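Local structure of CAIP (Helicobacter cinaedi, 5LBH) at residues Lys3-Leu8 / Leu60-Met65; Lys9-Asp14 / Lys105-Leu110; Ser16-Lys21 / Ala98-Phe103. The protein is a Dps-like mini-ferritin and antigen that binds iron, probably storing it inside a twelve-subunit shell, and promotes the differentiation of macrophages into foam cells. One frame throughout, in Å; residues are numbered along the deposited sequence.

Contact 1. Residues Lys3-Leu8 / Leu60-Met65; sequences KVVELL and LQLGEM
Val5 lays both its methyl groups against the aliphatic part of Glu64, CG2 meeting Glu64 CG at 3.6 Å while CG1 lies 3.8 Å from Glu64 CB. Glu64 bends sharply at its second torsion (chi2 -100°), which brings the carboxylate back over the valine instead of letting it run straight out: OE2 ends 3.8 Å from Val5 CG1, a contact of carbon with oxygen and no hydrogen bond. The nearest opposite charge in the two segments, Lys3 NZ, remains 5.8 Å from Glu64 OE2, so any attraction between them is at most long-range.

Glu64 follows directly on Gly63, where the helix ends. With its positive phi the glycine is the C-prime residue of a Schellman motif that ends helix 34-61, in which Gly63 N bonds to Leu60 O and Glu64 N to Val59 O. The chain thus turns off the second helix of the ferritin-like four-helix bundle just where the first, helix 4-28, begins.

Beside the valine-glutamate pair, Leu62 turns a single methyl inward. Its CD1 touches Val4 CG1 at 3.8 Å and Leu8 CD1 at 4.0 Å, and the leucine runs at about a right angle to both of these side chains. Val4 reaches it with the methyl that stands anti to its own backbone N (chi1 163°). Two other long helices also contribute: Val4 packs on Ala114 and Ser122, Leu8 on Leu110, and Leu62 on Ser122.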
loop_
_atom_site.group_PDB
_atom_site.type_symbol
_atom_site.label_atom_id
_atom_site.label_comp_id
_atom_site.label_asym_id
_atom_site.label_seq_id
_atom_site.Cartn_x
_atom_site.Cartn_y
_atom_site.Cartn_z
ATOM N N LYS A 3 -42.348 -10.787 15.055
ATOM C CA LYS A 3 -41.067 -11.272 15.573
ATOM C C LYS A 3 -39.814 -10.915 14.734
ATOM O O LYS A 3 -39.767 -11.046 13.501
ATOM C CB LYS A 3 -41.143 -12.781 15.766
ATOM C CG LYS A 3 -39.870 -13.405 16.233
ATOM C CD LYS A 3 -39.566 -12.917 17.604
ATOM C CE LYS A 3 -38.137 -13.209 17.915
ATOM N NZ LYS A 3 -37.542 -12.047 18.587
ATOM N N VAL A 4 -38.786 -10.478 15.464
ATOM C CA VAL A 4 -37.528 -10.081 14.851
ATOM C C VAL A 4 -36.830 -11.275 14.216
ATOM O O VAL A 4 -36.400 -11.216 13.055
ATOM C CB VAL A 4 -36.643 -9.399 15.907
ATOM C CG1 VAL A 4 -35.196 -9.339 15.455
ATOM C CG2 VAL A 4 -37.210 -8.019 16.229
ATOM N N VAL A 5 -36.737 -12.384 14.951
ATOM C CA VAL A 5 -36.044 -13.556 14.428
ATOM C C VAL A 5 -36.762 -14.090 13.189
ATOM O O VAL A 5 -36.120 -14.477 12.206
ATOM C CB VAL A 5 -35.907 -14.634 15.515
ATOM C CG1 VAL A 5 -35.393 -15.935 14.915
ATOM C CG2 VAL A 5 -34.979 -14.159 16.587
ATOM N N GLU A 6 -38.099 -14.092 13.206
ATOM C CA GLU A 6 -38.842 -14.616 12.065
ATOM C C GLU A 6 -38.587 -13.783 10.816
ATOM O O GLU A 6 -38.453 -14.323 9.717
ATOM C CB GLU A 6 -40.337 -14.679 12.392
ATOM C CG GLU A 6 -40.680 -15.644 13.548
ATOM C CD GLU A 6 -42.078 -15.413 14.177
ATOM O OE1 GLU A 6 -42.403 -16.078 15.196
ATOM O OE2 GLU A 6 -42.847 -14.557 13.674
ATOM N N LEU A 7 -38.506 -12.464 10.961
ATOM C CA LEU A 7 -38.216 -11.626 9.799
ATOM C C LEU A 7 -36.780 -11.820 9.326
ATOM O O LEU A 7 -36.519 -11.831 8.118
ATOM C CB LEU A 7 -38.510 -10.159 10.120
ATOM C CG LEU A 7 -39.951 -9.711 9.863
ATOM C CD1 LEU A 7 -40.213 -8.351 10.466
ATOM C CD2 LEU A 7 -40.203 -9.642 8.357
ATOM N N LEU A 8 -35.840 -11.966 10.264
ATOM C CA LEU A 8 -34.449 -12.210 9.906
ATOM C C LEU A 8 -34.270 -13.497 9.094
ATOM O O LEU A 8 -33.526 -13.501 8.107
ATOM C CB LEU A 8 -33.586 -12.252 11.163
ATOM C CG LEU A 8 -33.252 -10.960 11.911
ATOM C CD1 LEU A 8 -32.619 -11.330 13.254
ATOM C CD2 LEU A 8 -32.354 -10.007 11.110
ATOM N N LEU A 60 -28.452 -15.792 15.608
ATOM C CA LEU A 60 -27.756 -16.632 16.560
ATOM C C LEU A 60 -27.468 -15.866 17.854
ATOM O O LEU A 60 -27.739 -16.363 18.952
ATOM C CB LEU A 60 -26.480 -17.125 15.883
ATOM C CG LEU A 60 -25.886 -18.536 15.923
ATOM C CD1 LEU A 60 -26.858 -19.647 15.813
ATOM C CD2 LEU A 60 -24.944 -18.638 14.777
ATOM N N GLN A 61 -27.012 -14.619 17.750
ATOM C CA GLN A 61 -26.762 -13.835 18.952
ATOM C C GLN A 61 -28.053 -13.442 19.675
ATOM O O GLN A 61 -27.987 -13.021 20.833
ATOM C CB GLN A 61 -25.832 -12.654 18.630
ATOM C CG GLN A 61 -26.220 -11.821 17.468
ATOM C CD GLN A 61 -25.031 -11.150 16.808
ATOM O OE1 GLN A 61 -25.080 -9.971 16.485
ATOM N NE2 GLN A 61 -23.981 -11.903 16.572
ATOM N N LEU A 62 -29.212 -13.502 19.015
ATOM C CA LEU A 62 -30.496 -13.357 19.703
ATOM C C LEU A 62 -31.000 -14.684 20.274
ATOM O O LEU A 62 -32.176 -14.785 20.648
ATOM C CB LEU A 62 -31.551 -12.740 18.781
ATOM C CG LEU A 62 -31.249 -11.302 18.363
ATOM C CD1 LEU A 62 -32.099 -10.789 17.167
ATOM C CD2 LEU A 62 -31.435 -10.434 19.598
ATOM N N GLY A 63 -30.172 -15.729 20.238
ATOM C CA GLY A 63 -30.494 -16.987 20.884
ATOM C C GLY A 63 -31.367 -17.930 20.093
ATOM O O GLY A 63 -32.077 -18.748 20.688
ATOM N N GLU A 64 -31.331 -17.862 18.766
ATOM C CA GLU A 64 -32.139 -18.769 17.974
ATOM C C GLU A 64 -31.281 -19.392 16.900
ATOM O O GLU A 64 -30.106 -19.061 16.744
ATOM C CB GLU A 64 -33.319 -18.028 17.348
ATOM C CG GLU A 64 -34.060 -17.196 18.368
ATOM C CD GLU A 64 -35.315 -17.844 18.866
ATOM O OE1 GLU A 64 -35.251 -18.487 19.941
ATOM O OE2 GLU A 64 -36.360 -17.710 18.183
ATOM N N MET A 65 -31.893 -20.267 16.121
ATOM C CA MET A 65 -31.197 -20.940 15.038
ATOM C C MET A 65 -31.723 -20.403 13.724
ATOM O O MET A 65 -32.945 -20.317 13.541
ATOM C CB MET A 65 -31.394 -22.459 15.080
ATOM C CG MET A 65 -30.800 -23.212 16.273
ATOM S SD MET A 65 -32.019 -24.390 16.908
ATOM C CE MET A 65 -32.420 -25.344 15.433
#

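Contact 2. Residues Lys9-Asp14 / Lys105-Leu110; sequences KQIQAD and KLFTEL
Ile11 has CG1 anti to its carbonyl carbon (chi1 -61°) and extends from there to CD1, while Phe107 has its CG beside the backbone N, which swings the ring toward helix 4-28; together these turns bring the isoleucine's terminal methyl over the face of the phenyl ring. CD1 sits 3.5 Å from the Phe107 ring centroid and 16° off the ring normal, a CH-pi contact displaced slightly toward the CE1 side. The branch methyl takes part as well, Ile11 CG2 lying 3.7 Å from Phe107 CZ, so the isoleucine covers both the face and the far end of the ring.

On the other flank Ile11 CG1 runs past Leu106 in the opposite direction, 3.9 Å from Leu106 CG. The terminal methyl, Ile11 CD1, also meets Leu110 CD2 at 4.1 Å. Ile11 thus touches three side chains of helix 89-116, Leu110 only lightly. The two segments are nearly antiparallel, with axes 10.6 Å apart, as suits the first and third long helices of a ferritin-like bundle. Val55 of helix 34-61 packs on Ile11, and Val130 and Leu133 of helix 120-144 on Phe107, so all four long helices meet here.

At the border of this apolar patch, Leu106 CD2 touches Asp14 OD2 at 3.8 Å. That carboxylate is heavily engaged: Gln10 NE2 bonds to OD2 at 2.8 Å, reaching it on the syn side but 33° out of the carboxylate plane. Tyr102 OH probably bonds to OD2 too, and the backbone N atoms of Lys78 and Ile79 bond to OD1. These donors probably offset both the burial and the nearby Gln10 carbonyl oxygen, and would favour the ionised form of Asp14 even though a leucine methyl touches it.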
loop_
_atom_site.group_PDB
_atom_site.type_symbol
_atom_site.label_atom_id
_atom_site.label_comp_id
_atom_site.label_asym_id
_atom_site.label_seq_id
_atom_site.Cartn_x
_atom_site.Cartn_y
_atom_site.Cartn_z
ATOM N N LYS A 9 -34.908 -14.613 9.501
ATOM C CA LYS A 9 -34.700 -15.845 8.727
ATOM C C LYS A 9 -35.428 -15.797 7.397
ATOM O O LYS A 9 -35.003 -16.447 6.437
ATOM C CB LYS A 9 -35.089 -17.120 9.477
ATOM C CG LYS A 9 -35.071 -17.088 10.954
ATOM C CD LYS A 9 -35.077 -18.503 11.501
ATOM C CE LYS A 9 -36.078 -19.368 10.757
ATOM N NZ LYS A 9 -35.929 -20.804 11.146
ATOM N N GLN A 10 -36.516 -15.040 7.318
ATOM C CA GLN A 10 -37.139 -14.816 6.022
ATOM C C GLN A 10 -36.176 -14.068 5.095
ATOM O O GLN A 10 -35.961 -14.468 3.942
ATOM C CB GLN A 10 -38.463 -14.066 6.216
ATOM C CG GLN A 10 -39.209 -13.776 4.924
ATOM C CD GLN A 10 -39.746 -15.033 4.276
ATOM O OE1 GLN A 10 -40.316 -15.893 4.941
ATOM N NE2 GLN A 10 -39.538 -15.160 2.986
ATOM N N ILE A 11 -35.544 -13.003 5.602
ATOM C CA ILE A 11 -34.508 -12.308 4.834
ATOM C C ILE A 11 -33.402 -13.285 4.421
ATOM O O ILE A 11 -32.903 -13.251 3.291
ATOM C CB ILE A 11 -33.932 -11.142 5.662
ATOM C CG1 ILE A 11 -35.021 -10.110 6.016
ATOM C CG2 ILE A 11 -32.768 -10.503 4.925
ATOM C CD1 ILE A 11 -34.549 -8.748 6.236
ATOM N N GLN A 12 -33.003 -14.168 5.341
ATOM C CA GLN A 12 -31.963 -15.143 5.051
ATOM C C GLN A 12 -32.348 -16.026 3.866
ATOM O O GLN A 12 -31.567 -16.191 2.919
ATOM C CB GLN A 12 -31.689 -15.988 6.296
ATOM C CG GLN A 12 -30.495 -16.908 6.153
ATOM C CD GLN A 12 -30.479 -18.035 7.165
ATOM O OE1 GLN A 12 -31.348 -18.126 8.024
ATOM N NE2 GLN A 12 -29.487 -18.907 7.061
ATOM N N ALA A 13 -33.560 -16.594 3.898
ATOM C CA ALA A 13 -33.973 -17.513 2.843
ATOM C C ALA A 13 -34.077 -16.806 1.495
ATOM O O ALA A 13 -33.649 -17.347 0.466
ATOM C CB ALA A 13 -35.295 -18.183 3.214
ATOM N N ASP A 14 -34.656 -15.606 1.474
ATOM C CA ASP A 14 -34.758 -14.894 0.210
ATOM C C ASP A 14 -33.390 -14.436 -0.282
ATOM O O ASP A 14 -33.175 -14.365 -1.502
ATOM C CB ASP A 14 -35.722 -13.715 0.340
ATOM C CG ASP A 14 -37.171 -14.159 0.562
ATOM O OD1 ASP A 14 -37.687 -15.061 -0.155
ATOM O OD2 ASP A 14 -37.798 -13.594 1.477
ATOM N N LYS A 105 -39.392 -3.610 1.630
ATOM C CA LYS A 105 -40.490 -3.887 2.565
ATOM C C LYS A 105 -40.013 -4.743 3.732
ATOM O O LYS A 105 -40.267 -4.423 4.897
ATOM C CB LYS A 105 -41.650 -4.586 1.861
ATOM C CG LYS A 105 -42.600 -3.697 1.086
ATOM C CD LYS A 105 -43.841 -4.496 0.685
ATOM C CE LYS A 105 -43.537 -5.581 -0.366
ATOM N NZ LYS A 105 -43.536 -5.048 -1.767
ATOM N N LEU A 106 -39.279 -5.815 3.428
ATOM C CA LEU A 106 -38.818 -6.748 4.450
ATOM C C LEU A 106 -37.938 -6.053 5.493
ATOM O O LEU A 106 -38.162 -6.191 6.704
ATOM C CB LEU A 106 -38.052 -7.870 3.770
ATOM C CG LEU A 106 -38.304 -9.305 4.167
ATOM C CD1 LEU A 106 -39.807 -9.521 4.193
ATOM C CD2 LEU A 106 -37.618 -10.216 3.151
ATOM N N PHE A 107 -36.963 -5.257 5.044
ATOM C CA PHE A 107 -36.086 -4.582 5.994
ATOM C C PHE A 107 -36.813 -3.474 6.735
ATOM O O PHE A 107 -36.533 -3.236 7.919
ATOM C CB PHE A 107 -34.863 -4.015 5.285
ATOM C CG PHE A 107 -33.798 -5.024 5.065
ATOM C CD1 PHE A 107 -33.035 -5.491 6.137
ATOM C CD2 PHE A 107 -33.568 -5.540 3.796
ATOM C CE1 PHE A 107 -32.040 -6.430 5.938
ATOM C CE2 PHE A 107 -32.574 -6.485 3.596
ATOM C CZ PHE A 107 -31.814 -6.928 4.669
ATOM N N THR A 108 -37.762 -2.811 6.075
ATOM C CA THR A 108 -38.562 -1.808 6.766
ATOM C C THR A 108 -39.359 -2.430 7.901
ATOM O O THR A 108 -39.362 -1.916 9.023
ATOM C CB THR A 108 -39.493 -1.108 5.780
ATOM O OG1 THR A 108 -38.721 -0.588 4.690
ATOM C CG2 THR A 108 -40.274 -0.007 6.465
ATOM N N GLU A 109 -40.029 -3.548 7.638
ATOM C CA GLU A 109 -40.825 -4.140 8.697
ATOM C C GLU A 109 -39.936 -4.702 9.804
ATOM O O GLU A 109 -40.294 -4.623 10.980
ATOM C CB GLU A 109 -41.766 -5.193 8.115
ATOM C CG GLU A 109 -42.721 -5.792 9.153
ATOM C CD GLU A 109 -43.563 -4.719 9.907
ATOM O OE1 GLU A 109 -43.841 -3.640 9.316
ATOM O OE2 GLU A 109 -43.924 -4.971 11.086
ATOM N N LEU A 110 -38.753 -5.209 9.457
ATOM C CA LEU A 110 -37.789 -5.615 10.478
ATOM C C LEU A 110 -37.413 -4.455 11.390
ATOM O O LEU A 110 -37.303 -4.625 12.609
ATOM C CB LEU A 110 -36.534 -6.186 9.813
ATOM C CG LEU A 110 -35.322 -6.502 10.703
ATOM C CD1 LEU A 110 -35.648 -7.521 11.769
ATOM C CD2 LEU A 110 -34.130 -6.957 9.871
#

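Contact 3. Residues Ser16-Lys21 / Ala98-Phe103; sequences SVFYVK and ADYEYF
Phe18 presents a face to Phe103, and the two rings make a T-shaped, edge-to-face pair with centroids 5.6 Å apart and planes at 65°. The edge belongs to Phe103, whose CE2 stands over Phe18 CG at 3.9 Å. Phe18 is carried across to the opposite helix because its CG lies anti to the backbone N (chi1 -168°). Further along the ring, Phe18 CE1 meets Tyr100 CE1 at 4.1 Å, the two side chains crossing at about a right angle.

These aromatic groups belong to the interior of the four-helix bundle that defines ferritin-like proteins. Here helices 4-28 and 89-116 run nearly antiparallel, with local axes 12.4 Å apart, a spacing bridged by large rings. Phe48 of helix 34-61 joins the cluster, edge-to-face with Phe18 and also in contact with Phe103, while Leu133 and Ile137 of helix 120-144 pack on Tyr100.

The charged part of the contact lies beside the rings. Lys21 and Asp99 come from opposite directions, and Lys21 NZ donates to Asp99 OD2 at 3.1 Å in a hydrogen-bonded salt bridge; Asp99 OD2 accepts with its syn lone pair. A water spans the same pair: it donates to Asp99 OD1 and accepts a weak bond from Lys21 NZ. Both carboxylate oxygens are thereby tied to the ammonium group, one directly and one through solvent. Asp99 OD2 also approaches the rim of Phe18 near the ring plane, 3.3 Å from CE2, where the positive edge of an aromatic ring probably suits a carboxylate oxygen.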
loop_
_atom_site.group_PDB
_atom_site.type_symbol
_atom_site.label_atom_id
_atom_site.label_comp_id
_atom_site.label_asym_id
_atom_site.label_seq_id
_atom_site.Cartn_x
_atom_site.Cartn_y
_atom_site.Cartn_z
ATOM N N SER A 16 -30.581 -16.145 0.024
ATOM C CA SER A 16 -29.896 -17.267 -0.615
ATOM C C SER A 16 -30.479 -17.561 -1.992
ATOM O O SER A 16 -29.739 -17.941 -2.901
ATOM C CB SER A 16 -29.917 -18.527 0.269
ATOM O OG SER A 16 -31.197 -19.110 0.382
ATOM N N VAL A 17 -31.787 -17.376 -2.173
ATOM C CA VAL A 17 -32.379 -17.577 -3.494
ATOM C C VAL A 17 -31.968 -16.458 -4.443
ATOM O O VAL A 17 -31.616 -16.707 -5.596
ATOM C CB VAL A 17 -33.907 -17.710 -3.375
ATOM C CG1 VAL A 17 -34.569 -17.711 -4.756
ATOM C CG2 VAL A 17 -34.252 -18.994 -2.595
ATOM N N PHE A 18 -31.985 -15.210 -3.968
ATOM C CA PHE A 18 -31.572 -14.084 -4.802
ATOM C C PHE A 18 -30.105 -14.211 -5.187
ATOM O O PHE A 18 -29.713 -13.889 -6.323
ATOM C CB PHE A 18 -31.819 -12.776 -4.050
ATOM C CG PHE A 18 -31.690 -11.555 -4.904
ATOM C CD1 PHE A 18 -30.715 -10.600 -4.646
ATOM C CD2 PHE A 18 -32.556 -11.352 -5.972
ATOM C CE1 PHE A 18 -30.604 -9.464 -5.447
ATOM C CE2 PHE A 18 -32.445 -10.221 -6.775
ATOM C CZ PHE A 18 -31.470 -9.275 -6.514
ATOM N N TYR A 19 -29.285 -14.705 -4.254
ATOM C CA TYR A 19 -27.873 -14.924 -4.528
ATOM C C TYR A 19 -27.674 -15.775 -5.781
ATOM O O TYR A 19 -26.868 -15.434 -6.657
ATOM C CB TYR A 19 -27.236 -15.573 -3.299
ATOM C CG TYR A 19 -25.795 -15.966 -3.435
ATOM C CD1 TYR A 19 -25.439 -17.300 -3.583
ATOM C CD2 TYR A 19 -24.775 -15.010 -3.365
ATOM C CE1 TYR A 19 -24.135 -17.672 -3.687
ATOM C CE2 TYR A 19 -23.442 -15.381 -3.473
ATOM C CZ TYR A 19 -23.134 -16.715 -3.638
ATOM O OH TYR A 19 -21.832 -17.122 -3.746
ATOM N N VAL A 20 -28.430 -16.870 -5.900
ATOM C CA VAL A 20 -28.279 -17.744 -7.058
ATOM C C VAL A 20 -28.929 -17.126 -8.292
ATOM O O VAL A 20 -28.376 -17.202 -9.393
ATOM C CB VAL A 20 -28.833 -19.152 -6.754
ATOM C CG1 VAL A 20 -28.909 -19.974 -8.017
ATOM C CG2 VAL A 20 -27.931 -19.869 -5.756
ATOM N N LYS A 21 -30.096 -16.499 -8.137
ATOM C CA LYS A 21 -30.719 -15.842 -9.281
ATOM C C LYS A 21 -29.783 -14.813 -9.919
ATOM O O LYS A 21 -29.721 -14.690 -11.151
ATOM C CB LYS A 21 -32.015 -15.155 -8.871
ATOM C CG LYS A 21 -32.693 -14.505 -10.044
ATOM C CD LYS A 21 -33.889 -13.686 -9.645
ATOM C CE LYS A 21 -35.081 -14.495 -9.234
ATOM N NZ LYS A 21 -36.261 -13.580 -8.962
ATOM N N ALA A 98 -37.581 -5.084 -9.044
ATOM C CA ALA A 98 -38.735 -5.700 -8.395
ATOM C C ALA A 98 -38.333 -6.407 -7.105
ATOM O O ALA A 98 -38.990 -6.245 -6.070
ATOM C CB ALA A 98 -39.421 -6.677 -9.342
ATOM N N ASP A 99 -37.239 -7.169 -7.134
ATOM C CA ASP A 99 -36.814 -7.851 -5.914
ATOM C C ASP A 99 -36.308 -6.877 -4.858
ATOM O O ASP A 99 -36.480 -7.137 -3.662
ATOM C CB ASP A 99 -35.759 -8.917 -6.222
ATOM C CG ASP A 99 -36.370 -10.186 -6.821
ATOM O OD1 ASP A 99 -37.602 -10.340 -6.759
ATOM O OD2 ASP A 99 -35.621 -11.042 -7.326
ATOM N N TYR A 100 -35.686 -5.766 -5.270
ATOM C CA TYR A 100 -35.238 -4.750 -4.314
ATOM C C TYR A 100 -36.411 -4.125 -3.566
ATOM O O TYR A 100 -36.293 -3.785 -2.384
ATOM C CB TYR A 100 -34.448 -3.653 -5.022
ATOM C CG TYR A 100 -33.001 -3.949 -5.199
ATOM C CD1 TYR A 100 -32.485 -5.194 -4.885
ATOM C CD2 TYR A 100 -32.137 -2.969 -5.618
ATOM C CE1 TYR A 100 -31.146 -5.464 -5.030
ATOM C CE2 TYR A 100 -30.797 -3.224 -5.767
ATOM C CZ TYR A 100 -30.307 -4.468 -5.472
ATOM O OH TYR A 100 -28.965 -4.717 -5.631
ATOM N N GLU A 101 -37.535 -3.910 -4.260
ATOM C CA GLU A 101 -38.722 -3.371 -3.608
ATOM C C GLU A 101 -39.242 -4.353 -2.576
ATOM O O GLU A 101 -39.777 -3.954 -1.533
ATOM C CB GLU A 101 -39.836 -3.140 -4.628
ATOM C CG GLU A 101 -39.389 -2.496 -5.891
ATOM C CD GLU A 101 -39.732 -1.059 -5.948
ATOM O OE1 GLU A 101 -39.607 -0.409 -4.887
ATOM O OE2 GLU A 101 -40.078 -0.581 -7.057
ATOM N N TYR A 102 -39.096 -5.643 -2.862
ATOM C CA TYR A 102 -39.476 -6.663 -1.905
ATOM C C TYR A 102 -38.565 -6.631 -0.684
ATOM O O TYR A 102 -39.041 -6.595 0.453
ATOM C CB TYR A 102 -39.438 -8.018 -2.590
ATOM C CG TYR A 102 -39.598 -9.171 -1.650
ATOM C CD1 TYR A 102 -38.500 -9.959 -1.304
ATOM C CD2 TYR A 102 -40.830 -9.464 -1.087
ATOM C CE1 TYR A 102 -38.638 -11.027 -0.445
ATOM C CE2 TYR A 102 -40.975 -10.518 -0.230
ATOM C CZ TYR A 102 -39.877 -11.301 0.094
ATOM O OH TYR A 102 -40.018 -12.365 0.965
ATOM N N PHE A 103 -37.250 -6.601 -0.899
ATOM C CA PHE A 103 -36.323 -6.513 0.227
ATOM C C PHE A 103 -36.525 -5.220 1.008
ATOM O O PHE A 103 -36.385 -5.208 2.235
ATOM C CB PHE A 103 -34.877 -6.633 -0.260
ATOM C CG PHE A 103 -34.417 -8.057 -0.502
ATOM C CD1 PHE A 103 -34.164 -8.921 0.557
ATOM C CD2 PHE A 103 -34.220 -8.531 -1.800
ATOM C CE1 PHE A 103 -33.699 -10.232 0.328
ATOM C CE2 PHE A 103 -33.774 -9.822 -2.038
ATOM C CZ PHE A 103 -33.524 -10.680 -0.976
HETATM O O HOH W 1 -38.879 -12.995 -7.703
#

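All three contacts use helix 4-28 and are largely buried, with centres about 18, 8 and 4 Å from the centre of the chain for contacts 1, 2 and 3. Contact 1 borders the surface, where a chain turns away from helix 34-61; its chemistry is aliphatic, from valine and leucine side chains, with a glutamate against them. Contacts 2 and 3 both join helix 89-116, contact 3 nested within the loop that contact 2 closes. Contact 2 centres on an isoleucine set against leucines and a phenyl ring, with a buried carboxylate at its border, whereas contact 3 is mainly ring on ring beside a salt bridge. Leu7 CD1, against the backbone of Glu109 and Leu110, connects contacts 1 and 2; Asp14 O packs on Phe103 between contacts 2 and 3.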